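Local coordinates for papain-like cysteine protease (Porcine reproductive and respiratory syndrome virus, PDB 3MTV), which is a viral nonstructural protein, nsp1beta, with a metal-dependent nuclease and a papain-like cysteine protease domain, and probably counters host interferon responses, at residues K59-M71 with Q76-G88. Sequence-based numbering, arbitrary orientation.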
loop_
_atom_site.group_PDB
_atom_site.type_symbol
_atom_site.label_atom_id
_atom_site.label_comp_id
_atom_site.label_asym_id
_atom_site.label_seq_id
_atom_site.Cartn_x
_atom_site.Cartn_y
_atom_site.Cartn_z
ATOM N N LYS A 59 -17.648 -8.902 4.224
ATOM C CA LYS A 59 -18.776 -8.246 3.612
ATOM C C LYS A 59 -19.074 -8.640 2.163
ATOM O O LYS A 59 -20.051 -8.200 1.611
ATOM C CB LYS A 59 -18.618 -6.756 3.729
ATOM C CG LYS A 59 -18.601 -6.316 5.154
ATOM C CD LYS A 59 -19.076 -7.446 6.097
ATOM C CE LYS A 59 -18.954 -6.905 7.523
ATOM N NZ LYS A 59 -18.875 -5.361 7.481
ATOM N N PHE A 60 -18.254 -9.473 1.563
ATOM C CA PHE A 60 -18.402 -9.823 0.151
ATOM C C PHE A 60 -18.623 -11.298 -0.037
ATOM O O PHE A 60 -18.309 -12.037 0.873
ATOM C CB PHE A 60 -17.101 -9.532 -0.619
ATOM C CG PHE A 60 -16.810 -8.056 -0.798
ATOM C CD1 PHE A 60 -16.410 -7.266 0.282
ATOM C CD2 PHE A 60 -16.928 -7.462 -2.032
ATOM C CE1 PHE A 60 -16.135 -5.917 0.120
ATOM C CE2 PHE A 60 -16.651 -6.152 -2.187
ATOM C CZ PHE A 60 -16.252 -5.381 -1.118
ATOM N N THR A 61 -19.051 -11.764 -1.220
ATOM C CA THR A 61 -19.294 -13.156 -1.270
ATOM C C THR A 61 -18.606 -13.737 -2.520
ATOM O O THR A 61 -18.603 -13.111 -3.516
ATOM C CB THR A 61 -20.840 -13.444 -0.921
ATOM O OG1 THR A 61 -21.619 -13.204 -2.055
ATOM C CG2 THR A 61 -21.521 -12.546 0.388
ATOM N N PHE A 62 -17.921 -14.874 -2.444
ATOM C CA PHE A 62 -16.978 -15.270 -3.509
ATOM C C PHE A 62 -17.524 -16.528 -4.134
ATOM O O PHE A 62 -18.470 -17.046 -3.608
ATOM C CB PHE A 62 -15.528 -15.358 -2.956
ATOM C CG PHE A 62 -15.096 -14.057 -2.300
ATOM C CD1 PHE A 62 -15.474 -13.752 -0.958
ATOM C CD2 PHE A 62 -14.454 -13.047 -3.061
ATOM C CE1 PHE A 62 -15.183 -12.459 -0.342
ATOM C CE2 PHE A 62 -14.178 -11.787 -2.476
ATOM C CZ PHE A 62 -14.548 -11.500 -1.109
ATOM N N ILE A 63 -17.033 -16.969 -5.278
ATOM C CA ILE A 63 -17.729 -18.007 -6.049
ATOM C C ILE A 63 -16.625 -18.592 -6.884
ATOM O O ILE A 63 -15.536 -18.167 -6.804
ATOM C CB ILE A 63 -18.926 -17.514 -7.036
ATOM C CG1 ILE A 63 -18.368 -17.039 -8.411
ATOM C CG2 ILE A 63 -20.065 -16.608 -6.288
ATOM C CD1 ILE A 63 -19.318 -17.082 -9.708
ATOM N N THR A 64 -16.827 -19.584 -7.691
ATOM C CA THR A 64 -15.580 -20.243 -8.005
ATOM C C THR A 64 -14.701 -19.405 -8.981
ATOM O O THR A 64 -15.199 -18.796 -9.915
ATOM C CB THR A 64 -15.799 -21.806 -8.360
ATOM O OG1 THR A 64 -15.635 -22.062 -9.770
ATOM C CG2 THR A 64 -17.198 -22.362 -7.831
ATOM N N PRO A 65 -13.381 -19.339 -8.734
ATOM C CA PRO A 65 -12.383 -18.837 -9.725
ATOM C C PRO A 65 -12.729 -19.081 -11.215
ATOM O O PRO A 65 -13.004 -20.257 -11.597
ATOM C CB PRO A 65 -11.095 -19.639 -9.360
ATOM C CG PRO A 65 -11.233 -19.763 -7.758
ATOM C CD PRO A 65 -12.762 -19.617 -7.412
ATOM N N GLY A 66 -12.683 -17.997 -12.022
ATOM C CA GLY A 66 -12.864 -18.005 -13.492
ATOM C C GLY A 66 -14.318 -17.968 -13.999
ATOM O O GLY A 66 -14.549 -18.268 -15.191
ATOM N N SER A 67 -15.262 -17.553 -13.124
ATOM C CA SER A 67 -16.701 -17.880 -13.199
ATOM C C SER A 67 -17.493 -16.712 -12.631
ATOM O O SER A 67 -18.732 -16.708 -12.440
ATOM C CB SER A 67 -16.994 -19.150 -12.349
ATOM O OG SER A 67 -17.500 -18.823 -11.056
ATOM N N GLY A 68 -16.751 -15.704 -12.276
ATOM C CA GLY A 68 -17.389 -14.577 -11.632
ATOM C C GLY A 68 -17.019 -13.297 -12.328
ATOM O O GLY A 68 -16.574 -13.260 -13.506
ATOM N N VAL A 69 -17.161 -12.235 -11.562
ATOM C CA VAL A 69 -16.883 -10.928 -12.135
ATOM C C VAL A 69 -15.803 -10.071 -11.402
ATOM O O VAL A 69 -15.728 -10.115 -10.163
ATOM C CB VAL A 69 -18.213 -10.264 -12.271
ATOM C CG1 VAL A 69 -18.436 -9.141 -11.212
ATOM C CG2 VAL A 69 -18.405 -9.941 -13.701
ATOM N N SER A 70 -14.935 -9.369 -12.146
ATOM C CA SER A 70 -13.867 -8.513 -11.515
ATOM C C SER A 70 -14.127 -6.977 -11.527
ATOM O O SER A 70 -14.799 -6.475 -12.442
ATOM C CB SER A 70 -12.489 -8.745 -12.136
ATOM O OG SER A 70 -11.524 -8.303 -11.191
ATOM N N MET A 71 -13.650 -6.241 -10.514
ATOM C CA MET A 71 -13.609 -4.757 -10.591
ATOM C C MET A 71 -12.315 -4.253 -11.278
ATOM O O MET A 71 -12.197 -3.118 -11.502
ATOM C CB MET A 71 -13.891 -3.954 -9.300
ATOM C CG MET A 71 -14.623 -4.662 -8.165
ATOM S SD MET A 71 -15.299 -3.509 -6.899
ATOM C CE MET A 71 -15.083 -1.936 -7.711
ATOM N N GLN A 76 -11.165 -9.913 -17.204
ATOM C CA GLN A 76 -12.530 -10.179 -17.647
ATOM C C GLN A 76 -13.340 -11.014 -16.591
ATOM O O GLN A 76 -14.496 -10.684 -16.264
ATOM C CB GLN A 76 -12.521 -10.778 -19.044
ATOM C CG GLN A 76 -13.880 -10.606 -19.718
ATOM C CD GLN A 76 -13.892 -10.893 -21.248
ATOM O OE1 GLN A 76 -13.221 -11.834 -21.731
ATOM N NE2 GLN A 76 -14.685 -10.077 -22.011
ATOM N N TYR A 77 -12.705 -12.047 -16.007
ATOM C CA TYR A 77 -13.439 -12.963 -15.147
ATOM C C TYR A 77 -12.869 -12.897 -13.825
ATOM O O TYR A 77 -11.633 -13.001 -13.740
ATOM C CB TYR A 77 -13.238 -14.415 -15.577
ATOM C CG TYR A 77 -13.538 -14.626 -17.006
ATOM C CD1 TYR A 77 -12.510 -14.520 -17.953
ATOM C CD2 TYR A 77 -14.859 -14.836 -17.443
ATOM C CE1 TYR A 77 -12.774 -14.645 -19.312
ATOM C CE2 TYR A 77 -15.153 -14.972 -18.817
ATOM C CZ TYR A 77 -14.101 -14.875 -19.746
ATOM O OH TYR A 77 -14.354 -15.007 -21.105
ATOM N N GLY A 78 -13.731 -12.832 -12.802
ATOM C CA GLY A 78 -13.326 -12.637 -11.399
ATOM C C GLY A 78 -13.919 -13.748 -10.567
ATOM O O GLY A 78 -13.780 -14.908 -10.958
ATOM N N CYS A 79 -14.590 -13.407 -9.460
ATOM C CA CYS A 79 -15.196 -14.395 -8.534
ATOM C C CYS A 79 -16.155 -13.637 -7.685
ATOM O O CYS A 79 -16.515 -13.899 -6.491
ATOM C CB CYS A 79 -14.205 -15.153 -7.633
ATOM S SG CYS A 79 -12.575 -14.514 -7.071
ATOM N N LEU A 80 -16.596 -12.619 -8.325
ATOM C CA LEU A 80 -17.611 -11.958 -7.647
ATOM C C LEU A 80 -18.898 -12.229 -8.377
ATOM O O LEU A 80 -18.973 -12.176 -9.651
ATOM C CB LEU A 80 -17.247 -10.510 -7.572
ATOM C CG LEU A 80 -16.644 -10.217 -6.230
ATOM C CD1 LEU A 80 -15.559 -9.295 -6.545
ATOM C CD2 LEU A 80 -17.692 -9.621 -5.219
ATOM N N PRO A 81 -19.894 -12.538 -7.553
ATOM C CA PRO A 81 -21.289 -12.520 -7.943
ATOM C C PRO A 81 -21.520 -11.143 -8.569
ATOM O O PRO A 81 -21.528 -10.112 -7.825
ATOM C CB PRO A 81 -22.062 -12.543 -6.592
ATOM C CG PRO A 81 -21.068 -12.247 -5.538
ATOM C CD PRO A 81 -19.702 -12.049 -6.184
ATOM N N ALA A 82 -21.750 -11.095 -9.883
ATOM C CA ALA A 82 -22.305 -9.820 -10.401
ATOM C C ALA A 82 -23.550 -9.189 -9.710
ATOM O O ALA A 82 -23.559 -7.982 -9.615
ATOM C CB ALA A 82 -22.434 -9.842 -11.789
ATOM N N ASP A 83 -24.548 -9.908 -9.152
ATOM C CA ASP A 83 -25.484 -9.167 -8.246
ATOM C C ASP A 83 -24.778 -8.003 -7.455
ATOM O O ASP A 83 -25.453 -7.127 -6.898
ATOM C CB ASP A 83 -26.151 -10.049 -7.139
ATOM C CG ASP A 83 -26.453 -11.466 -7.589
ATOM O OD1 ASP A 83 -27.411 -11.583 -8.436
ATOM O OD2 ASP A 83 -25.772 -12.434 -7.055
ATOM N N THR A 84 -23.447 -8.058 -7.276
ATOM C CA THR A 84 -22.794 -7.394 -6.066
ATOM C C THR A 84 -21.795 -6.194 -6.274
ATOM O O THR A 84 -21.416 -5.496 -5.370
ATOM C CB THR A 84 -22.164 -8.488 -5.146
ATOM O OG1 THR A 84 -20.993 -9.012 -5.762
ATOM C CG2 THR A 84 -23.110 -9.724 -5.003
ATOM N N VAL A 85 -21.445 -5.977 -7.516
ATOM C CA VAL A 85 -20.673 -4.904 -8.040
ATOM C C VAL A 85 -21.538 -4.110 -9.006
ATOM O O VAL A 85 -22.565 -4.657 -9.532
ATOM C CB VAL A 85 -19.650 -5.625 -8.830
ATOM C CG1 VAL A 85 -19.419 -5.046 -10.236
ATOM C CG2 VAL A 85 -18.467 -5.747 -8.013
ATOM N N PRO A 86 -21.143 -2.836 -9.275
ATOM C CA PRO A 86 -22.014 -2.057 -10.193
ATOM C C PRO A 86 -21.962 -2.522 -11.647
ATOM O O PRO A 86 -21.014 -3.223 -12.054
ATOM C CB PRO A 86 -21.598 -0.585 -9.981
ATOM C CG PRO A 86 -20.941 -0.561 -8.695
ATOM C CD PRO A 86 -20.232 -1.961 -8.523
ATOM N N GLU A 87 -23.018 -2.226 -12.430
ATOM C CA GLU A 87 -22.957 -2.801 -13.796
ATOM C C GLU A 87 -22.506 -1.754 -14.773
ATOM O O GLU A 87 -22.162 -2.058 -15.911
ATOM C CB GLU A 87 -24.220 -3.567 -14.231
ATOM C CG GLU A 87 -25.542 -2.872 -14.070
ATOM C CD GLU A 87 -26.787 -3.810 -14.413
ATOM O OE1 GLU A 87 -26.981 -4.356 -15.594
ATOM O OE2 GLU A 87 -27.578 -4.001 -13.441
ATOM N N GLY A 88 -22.466 -0.516 -14.283
ATOM C CA GLY A 88 -21.713 0.460 -14.985
ATOM C C GLY A 88 -22.685 1.397 -15.647
ATOM O O GLY A 88 -22.303 2.238 -16.411
#
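F60 meets L80 at its ring edge: methyl CD2 of L80 lies near the ring plane, 3.9 Å from F60 CD2, while F49 adds an edge-to-face partner from elsewhere in the chain. With CG anti to the carbonyl carbon (chi1 -71°), the F60 ring presents its CD2 edge to L80. Q76 CG sits above one face of the Y77 ring, offset toward the rim, and G66 O approaches that ring obliquely. Next to F60, the P81 ring stands roughly perpendicular to the T61 side chain, its CG 3.7 Å from T61 OG1. C79 O faces the backbone of F62, where a CA-H...O contact runs from F62 CA.

Strands 68-69 and 77-78 form a short antiparallel beta hairpin, irregular and weakly bonded; 76-88 belongs to the part of the chain matching the papain-like protease family. G68 and G78 make its hydrogen-bonded pair. G78 N reaches G68 O at 3.0 Å, nearly straight (174°) yet from above the carbonyl plane. V69 N, by contrast, meets a lone pair of L80 O in the carbonyl plane. G78 O receives two weak bonds, one from G66 N inside the type II beta turn T64-S67, one from G68 N in the strand itself.

From the hairpin strand, V69 CG1 touches L80 CB and A82 CB, both at 4.1 Å. Past it, the M71 and V85 side chains run alongside each other in opposing senses, CG and SD of M71 both 4.0 Å from V85 CG2; the V85 side chain is about 8 Å from that of H159, the likely catalytic histidine.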